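Local atomic coordinates of kelch repeat and BTB domain-containing protein A55 (Vaccinia virus WR, PDB entry 6I2M), a protein that probably serves as a substrate-specific adapter of host CUL3-containing E3 ubiquitin ligases, its BTB domain contacting CUL3 and its Kelch repeats supposedly recruiting cellular targets. Residues 13-18 against 30-35; 23-28 against 70-75. All coordinates share one frame; numbering follows the deposited sequence.

Contact 1 of 2, residues 13-18 against 30-35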
ATOM      1  N   GLY A  13       9.215   5.952  -4.257  1.00 71.77           N
ATOM      2  CA  GLY A  13      10.175   7.048  -4.191  1.00 72.90           C
ATOM      3  C   GLY A  13      11.523   6.561  -3.695  1.00 76.43           C
ATOM      4  O   GLY A  13      12.563   7.045  -4.149  1.00 76.78           O
ATOM      5  N   PHE A  14      11.504   5.580  -2.761  1.00 72.03           N
ATOM      6  CA  PHE A  14      12.693   4.936  -2.199  1.00 71.60           C
ATOM      7  C   PHE A  14      13.314   4.001  -3.245  1.00 74.89           C
ATOM      8  O   PHE A  14      14.536   3.867  -3.296  1.00 74.99           O
ATOM      9  CB  PHE A  14      12.342   4.127  -0.932  1.00 72.71           C
ATOM     10  CG  PHE A  14      11.936   4.884   0.316  1.00 75.13           C
ATOM     11  CD1 PHE A  14      12.578   6.064   0.679  1.00 79.63           C
ATOM     12  CD2 PHE A  14      10.980   4.364   1.181  1.00 76.85           C
ATOM     13  CE1 PHE A  14      12.221   6.744   1.848  1.00 81.61           C
ATOM     14  CE2 PHE A  14      10.630   5.040   2.354  1.00 80.77           C
ATOM     15  CZ  PHE A  14      11.255   6.224   2.681  1.00 80.34           C
ATOM     16  N   ARG A  15      12.459   3.356  -4.071  1.00 70.57           N
ATOM     17  CA  ARG A  15      12.827   2.434  -5.150  1.00 69.76           C
ATOM     18  C   ARG A  15      13.663   3.151  -6.222  1.00 74.94           C
ATOM     19  O   ARG A  15      14.673   2.605  -6.673  1.00 74.66           O
ATOM     20  CB  ARG A  15      11.553   1.813  -5.757  1.00 69.14           C
ATOM     21  CG  ARG A  15      11.780   0.841  -6.910  1.00 79.32           C
ATOM     22  CD  ARG A  15      10.532   0.732  -7.760  1.00 90.25           C
ATOM     23  NE  ARG A  15      10.814   0.190  -9.089  1.00100.26           N
ATOM     24  CZ  ARG A  15       9.969   0.239 -10.116  1.00115.48           C
ATOM     25  NH1 ARG A  15       8.779   0.813  -9.979  1.00102.45           N
ATOM     26  NH2 ARG A  15      10.310  -0.278 -11.288  1.00103.16           N
ATOM     27  N   ASN A  16      13.243   4.373  -6.611  1.00 72.74           N
ATOM     28  CA  ASN A  16      13.925   5.213  -7.603  1.00 73.89           C
ATOM     29  C   ASN A  16      15.244   5.754  -7.040  1.00 79.02           C
ATOM     30  O   ASN A  16      16.228   5.862  -7.775  1.00 79.67           O
ATOM     31  CB  ASN A  16      13.017   6.371  -8.047  1.00 75.49           C
ATOM     32  CG  ASN A  16      11.690   5.955  -8.649  1.00 95.41           C
ATOM     33  OD1 ASN A  16      11.578   4.960  -9.378  1.00 88.29           O
ATOM     34  ND2 ASN A  16      10.650   6.724  -8.365  1.00 86.95           N
ATOM     35  N   SER A  17      15.255   6.084  -5.734  1.00 75.71           N
ATOM     36  CA  SER A  17      16.408   6.599  -4.993  1.00 76.76           C
ATOM     37  C   SER A  17      17.466   5.510  -4.769  1.00 80.02           C
ATOM     38  O   SER A  17      18.659   5.816  -4.720  1.00 80.94           O
ATOM     39  CB  SER A  17      15.954   7.175  -3.653  1.00 80.91           C
ATOM     40  OG  SER A  17      17.035   7.661  -2.874  1.00 91.67           O
ATOM     41  N   GLY A  18      17.014   4.264  -4.630  1.00 74.72           N
ATOM     42  CA  GLY A  18      17.871   3.107  -4.386  1.00 73.99           C
ATOM     43  C   GLY A  18      17.892   2.691  -2.928  1.00 77.14           C
ATOM     44  O   GLY A  18      18.693   1.838  -2.535  1.00 76.80           O
ATOM     45  N   GLU A  30      19.659  -5.528 -19.122  1.00 87.40           N
ATOM     46  CA  GLU A  30      18.901  -4.547 -18.341  1.00 86.21           C
ATOM     47  C   GLU A  30      18.757  -4.970 -16.875  1.00 87.85           C
ATOM     48  O   GLU A  30      18.644  -6.163 -16.586  1.00 86.40           O
ATOM     49  CB  GLU A  30      17.519  -4.311 -18.970  1.00 87.30           C
ATOM     50  CG  GLU A  30      17.546  -3.648 -20.341  1.00 99.93           C
ATOM     51  CD  GLU A  30      17.549  -2.130 -20.387  1.00122.99           C
ATOM     52  OE1 GLU A  30      17.833  -1.489 -19.348  1.00118.12           O
ATOM     53  OE2 GLU A  30      17.270  -1.579 -21.476  1.00118.95           O
ATOM     54  N   ARG A  31      18.750  -3.983 -15.956  1.00 83.84           N
ATOM     55  CA  ARG A  31      18.635  -4.207 -14.511  1.00 82.18           C
ATOM     56  C   ARG A  31      17.541  -3.351 -13.865  1.00 84.77           C
ATOM     57  O   ARG A  31      17.467  -2.147 -14.124  1.00 85.20           O
ATOM     58  CB  ARG A  31      19.982  -3.957 -13.811  1.00 83.19           C
ATOM     59  CG  ARG A  31      20.987  -5.090 -13.967  1.00 93.32           C
ATOM     60  CD  ARG A  31      22.320  -4.730 -13.345  1.00104.84           C
ATOM     61  NE  ARG A  31      23.221  -5.881 -13.279  1.00114.51           N
ATOM     62  CZ  ARG A  31      23.412  -6.625 -12.194  1.00128.75           C
ATOM     63  NH1 ARG A  31      22.770  -6.346 -11.066  1.00115.40           N
ATOM     64  NH2 ARG A  31      24.252  -7.651 -12.227  1.00116.58           N
ATOM     65  N   ILE A  32      16.693  -3.983 -13.024  1.00 79.48           N
ATOM     66  CA  ILE A  32      15.607  -3.323 -12.285  1.00 78.36           C
ATOM     67  C   ILE A  32      15.793  -3.608 -10.790  1.00 81.02           C
ATOM     68  O   ILE A  32      15.766  -4.770 -10.380  1.00 79.67           O
ATOM     69  CB  ILE A  32      14.179  -3.729 -12.773  1.00 80.65           C
ATOM     70  CG1 ILE A  32      14.039  -3.676 -14.313  1.00 81.98           C
ATOM     71  CG2 ILE A  32      13.099  -2.873 -12.085  1.00 80.88           C
ATOM     72  CD1 ILE A  32      13.059  -4.702 -14.899  1.00 88.70           C
ATOM     73  N   ASN A  33      15.981  -2.547  -9.986  1.00 77.87           N
ATOM     74  CA  ASN A  33      16.162  -2.647  -8.539  1.00 77.33           C
ATOM     75  C   ASN A  33      14.832  -2.464  -7.808  1.00 80.03           C
ATOM     76  O   ASN A  33      14.113  -1.495  -8.066  1.00 80.04           O
ATOM     77  CB  ASN A  33      17.210  -1.647  -8.042  1.00 79.79           C
ATOM     78  CG  ASN A  33      18.620  -1.993  -8.449  1.00105.30           C
ATOM     79  OD1 ASN A  33      19.269  -2.865  -7.860  1.00100.15           O
ATOM     80  ND2 ASN A  33      19.131  -1.310  -9.461  1.00 98.64           N
ATOM     81  N   ALA A  34      14.502  -3.408  -6.911  1.00 75.32           N
ATOM     82  CA  ALA A  34      13.264  -3.396  -6.130  1.00 74.32           C
ATOM     83  C   ALA A  34      13.466  -3.966  -4.714  1.00 77.39           C
ATOM     84  O   ALA A  34      14.605  -4.194  -4.296  1.00 77.53           O
ATOM     85  CB  ALA A  34      12.175  -4.167  -6.870  1.00 74.29           C
ATOM     86  N   HIS A  35      12.358  -4.172  -3.978  1.00 72.89           N
ATOM     87  CA  HIS A  35      12.351  -4.717  -2.619  1.00 72.49           C
ATOM     88  C   HIS A  35      11.728  -6.118  -2.622  1.00 74.95           C
ATOM     89  O   HIS A  35      10.705  -6.329  -3.281  1.00 73.66           O
ATOM     90  CB  HIS A  35      11.585  -3.780  -1.668  1.00 73.56           C
ATOM     91  CG  HIS A  35      12.039  -2.354  -1.737  1.00 77.60           C
ATOM     92  ND1 HIS A  35      11.627  -1.514  -2.758  1.00 79.22           N
ATOM     93  CD2 HIS A  35      12.863  -1.666  -0.915  1.00 80.28           C
ATOM     94  CE1 HIS A  35      12.209  -0.350  -2.524  1.00 79.58           C
ATOM     95  NE2 HIS A  35      12.965  -0.393  -1.428  1.00 80.58           N
TER

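Contact 2 of 2, residues 23-28 against 70-75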
ATOM      1  N   ILE A  23      17.031  -6.486  -3.793  1.00 70.33           N
ATOM      2  CA  ILE A  23      16.890  -7.414  -4.921  1.00 69.70           C
ATOM      3  C   ILE A  23      17.020  -6.688  -6.277  1.00 74.39           C
ATOM      4  O   ILE A  23      16.632  -5.524  -6.406  1.00 74.01           O
ATOM      5  CB  ILE A  23      15.597  -8.292  -4.811  1.00 71.66           C
ATOM      6  CG1 ILE A  23      15.632  -9.517  -5.756  1.00 71.71           C
ATOM      7  CG2 ILE A  23      14.304  -7.493  -4.980  1.00 71.56           C
ATOM      8  CD1 ILE A  23      16.562 -10.624  -5.322  1.00 79.66           C
ATOM      9  N   SER A  24      17.591  -7.394  -7.272  1.00 71.73           N
ATOM     10  CA  SER A  24      17.798  -6.904  -8.634  1.00 72.15           C
ATOM     11  C   SER A  24      17.347  -7.954  -9.656  1.00 75.77           C
ATOM     12  O   SER A  24      17.690  -9.133  -9.527  1.00 75.36           O
ATOM     13  CB  SER A  24      19.266  -6.544  -8.860  1.00 77.46           C
ATOM     14  OG  SER A  24      19.738  -5.593  -7.919  1.00 87.50           O
ATOM     15  N   ILE A  25      16.566  -7.523 -10.661  1.00 72.35           N
ATOM     16  CA  ILE A  25      16.064  -8.393 -11.729  1.00 71.99           C
ATOM     17  C   ILE A  25      16.858  -8.122 -13.010  1.00 77.51           C
ATOM     18  O   ILE A  25      16.923  -6.980 -13.470  1.00 77.57           O
ATOM     19  CB  ILE A  25      14.520  -8.278 -11.903  1.00 74.14           C
ATOM     20  CG1 ILE A  25      13.793  -8.723 -10.614  1.00 73.70           C
ATOM     21  CG2 ILE A  25      14.026  -9.092 -13.113  1.00 74.71           C
ATOM     22  CD1 ILE A  25      12.492  -8.002 -10.316  1.00 80.96           C
ATOM     23  N   VAL A  26      17.480  -9.180 -13.560  1.00 75.00           N
ATOM     24  CA  VAL A  26      18.312  -9.117 -14.762  1.00 76.34           C
ATOM     25  C   VAL A  26      17.621  -9.771 -15.966  1.00 80.88           C
ATOM     26  O   VAL A  26      17.292 -10.960 -15.933  1.00 79.83           O
ATOM     27  CB  VAL A  26      19.742  -9.678 -14.502  1.00 81.22           C
ATOM     28  CG1 VAL A  26      20.555  -9.785 -15.792  1.00 82.62           C
ATOM     29  CG2 VAL A  26      20.486  -8.827 -13.478  1.00 81.43           C
ATOM     30  N   ILE A  27      17.406  -8.971 -17.025  1.00 78.95           N
ATOM     31  CA  ILE A  27      16.817  -9.388 -18.300  1.00 79.54           C
ATOM     32  C   ILE A  27      17.848  -9.029 -19.378  1.00 86.05           C
ATOM     33  O   ILE A  27      17.948  -7.864 -19.780  1.00 86.53           O
ATOM     34  CB  ILE A  27      15.405  -8.769 -18.556  1.00 82.09           C
ATOM     35  CG1 ILE A  27      14.429  -9.079 -17.403  1.00 80.86           C
ATOM     36  CG2 ILE A  27      14.821  -9.236 -19.898  1.00 83.35           C
ATOM     37  CD1 ILE A  27      13.652  -7.889 -16.925  1.00 87.85           C
ATOM     38  N   ASN A  28      18.649 -10.036 -19.791  1.00 83.91           N
ATOM     39  CA  ASN A  28      19.735  -9.952 -20.777  1.00 85.91           C
ATOM     40  C   ASN A  28      20.848  -8.974 -20.342  1.00 91.40           C
ATOM     41  O   ASN A  28      21.870  -9.426 -19.821  1.00 91.58           O
ATOM     42  CB  ASN A  28      19.216  -9.657 -22.199  1.00 87.39           C
ATOM     43  CG  ASN A  28      18.297 -10.717 -22.757  1.00108.51           C
ATOM     44  OD1 ASN A  28      18.682 -11.876 -22.956  1.00102.22           O
ATOM     45  ND2 ASN A  28      17.060 -10.337 -23.039  1.00100.16           N
ATOM     46  N   GLN A  70      10.246  -4.649 -21.159  1.00 82.55           N
ATOM     47  CA  GLN A  70       9.229  -3.602 -21.006  1.00 82.74           C
ATOM     48  C   GLN A  70       7.982  -4.129 -20.287  1.00 85.00           C
ATOM     49  O   GLN A  70       7.353  -3.382 -19.537  1.00 84.29           O
ATOM     50  CB  GLN A  70       8.883  -2.958 -22.365  1.00 86.45           C
ATOM     51  CG  GLN A  70       8.119  -1.623 -22.285  1.00102.18           C
ATOM     52  CD  GLN A  70       8.846  -0.516 -21.546  1.00120.86           C
ATOM     53  OE1 GLN A  70      10.055  -0.301 -21.705  1.00116.93           O
ATOM     54  NE2 GLN A  70       8.112   0.222 -20.726  1.00112.03           N
ATOM     55  N   SER A  71       7.668  -5.427 -20.477  1.00 80.79           N
ATOM     56  CA  SER A  71       6.557  -6.116 -19.828  1.00 79.57           C
ATOM     57  C   SER A  71       6.841  -6.262 -18.324  1.00 81.32           C
ATOM     58  O   SER A  71       6.012  -5.842 -17.520  1.00 80.42           O
ATOM     59  CB  SER A  71       6.328  -7.480 -20.474  1.00 83.44           C
ATOM     60  OG  SER A  71       5.253  -8.175 -19.867  1.00 92.10           O
ATOM     61  N   VAL A  72       8.028  -6.809 -17.957  1.00 76.91           N
ATOM     62  CA  VAL A  72       8.476  -7.004 -16.567  1.00 75.25           C
ATOM     63  C   VAL A  72       8.557  -5.651 -15.832  1.00 79.33           C
ATOM     64  O   VAL A  72       8.025  -5.536 -14.728  1.00 78.26           O
ATOM     65  CB  VAL A  72       9.801  -7.828 -16.463  1.00 78.61           C
ATOM     66  CG1 VAL A  72      10.293  -7.933 -15.022  1.00 77.26           C
ATOM     67  CG2 VAL A  72       9.642  -9.223 -17.055  1.00 78.40           C
ATOM     68  N   ASN A  73       9.183  -4.633 -16.467  1.00 77.10           N
ATOM     69  CA  ASN A  73       9.352  -3.276 -15.930  1.00 77.35           C
ATOM     70  C   ASN A  73       8.014  -2.609 -15.582  1.00 81.42           C
ATOM     71  O   ASN A  73       7.885  -2.049 -14.492  1.00 80.55           O
ATOM     72  CB  ASN A  73      10.163  -2.402 -16.898  1.00 79.45           C
ATOM     73  CG  ASN A  73      10.578  -1.072 -16.319  1.00102.56           C
ATOM     74  OD1 ASN A  73      11.543  -0.971 -15.554  1.00 96.67           O
ATOM     75  ND2 ASN A  73       9.854  -0.021 -16.671  1.00 95.62           N
ATOM     76  N   ASP A  74       7.023  -2.691 -16.495  1.00 78.73           N
ATOM     77  CA  ASP A  74       5.688  -2.121 -16.296  1.00 78.96           C
ATOM     78  C   ASP A  74       4.890  -2.887 -15.246  1.00 81.63           C
ATOM     79  O   ASP A  74       4.069  -2.284 -14.554  1.00 81.64           O
ATOM     80  CB  ASP A  74       4.914  -2.033 -17.622  1.00 82.33           C
ATOM     81  CG  ASP A  74       5.418  -0.981 -18.598  1.00 91.85           C
ATOM     82  OD1 ASP A  74       6.306  -0.183 -18.213  1.00 91.67           O
ATOM     83  OD2 ASP A  74       4.923  -0.953 -19.743  1.00 99.36           O
ATOM     84  N   LEU A  75       5.140  -4.208 -15.121  1.00 76.83           N
ATOM     85  CA  LEU A  75       4.487  -5.061 -14.128  1.00 75.36           C
ATOM     86  C   LEU A  75       4.985  -4.732 -12.725  1.00 78.53           C
ATOM     87  O   LEU A  75       4.188  -4.754 -11.790  1.00 77.99           O
ATOM     88  CB  LEU A  75       4.667  -6.551 -14.447  1.00 74.68           C
ATOM     89  CG  LEU A  75       3.720  -7.130 -15.499  1.00 80.08           C
ATOM     90  CD1 LEU A  75       4.261  -8.412 -16.064  1.00 79.94           C
ATOM     91  CD2 LEU A  75       2.340  -7.368 -14.935  1.00 82.43           C
TER

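Contact 1 of 2, residues 13-18 against 30-35
R15 turns its CG away from its own backbone N (chi1 179°) and stays extended as far as NE, which carries the side chain from the end of helix 4-17 along strand 30-34; H35 instead swings its ring beside its backbone N (chi1 -51°) and brings CE1 back to the helix. In this BTB/POZ domain the contact joins the N-terminal helix to an outermost strand of the small three-stranded sheet of the chain. The backbones come closest at R15 and A34, whose CA atoms are 5.9 Å apart.

R15 uses its CG methylene and the edge of its guanidinium. The aliphatic part passes the strand backbone, with R15 CG 3.5 Å from N33 O; that oxygen lies at the guanidinium edge, near its plane, but R15 NE is 3.8 Å from N33 O, too long for a hydrogen bond. Farther along, R15 and I32 run side by side in the same direction, with R15 NH2 3.9 Å from I32 CG2. NH1, by contrast, forms a salt bridge with D77, and the guanidinium makes a cation-pi contact with Y80.

H35, at the N-cap position of helix 36-42, meets helix 4-17 with its ring edge. Both ring nitrogens are engaged, ND1 with Y80 OH and NE2 with R19 O, which fixes the ring's rotation. L37 of the second subunit also packs on F14 and H35. With the ring so held, R15 CB lies 3.9 Å from H35 CE1, at the ring edge and in the imidazole plane.

Contact 2 of 2, residues 23-28 against 70-75
Strand 23-27 and the 70-75 part of helix 69-79 approach no closer than 8.8 Å between CA atoms, at I27 and V72, so side chains must bridge the gap. The strand is extended, with phi/psi of -105/123° at I25, whereas V72 is helical; this is a helix-on-sheet layer of the BTB/POZ domain, in which the helix packs on one face of the sheet, over the strand that lies between 30-34 and 61-63. Alternation along the strand selects the partners: I25 and I27, two residues apart, both direct their CB toward the helix.

V72 answers both isoleucines. Its CG1 lies anti to the backbone N (chi1 176°), and this branch meets I27 tip to tip, with V72 CG1 3.9 Å from I27 CD1. The same V72 methyl touches I25 at its CG2 branch, V72 CG1 to I25 CG2 at 4.4 Å, a looser touch. The contact is small, burying 97 Å² over both sides, and purely apolar, while all three residues are buried.

Neighbouring elements extend this layer: I32 of the adjacent strand touches I27 and N73, and T97 of helix 91-101 packs against V72. On helix 69-79, S71 OG is hydrogen-bonded to Y93 O and T97 OG1, tying the two helices together. The end of I27's longer branch sits against two V72 atoms, I27 CD1 being 3.9 Å from V72 CB as well.

Overall arrangement
Both contacts belong to the BTB/POZ domain of this N-terminal construct, which lacks the Kelch repeats, and each uses one of two neighbouring antiparallel strands; their centres are 11 Å apart. Contact 2 is wholly buried and hydrophobic, whereas contact 1 is only partly buried and mixes aliphatic packing with polar groups anchored outside its segments; it also borders the second subunit, and no other chain of the assembly touches contact 2. The strands couple them directly: I25 N is 2.9 Å from I32 O, a probable backbone hydrogen bond, and N33 OD1 pairs with S24 OG. Helix 69-79 is shared too, because it carries V72 in contact 2 and D77, the salt-bridge partner of R15.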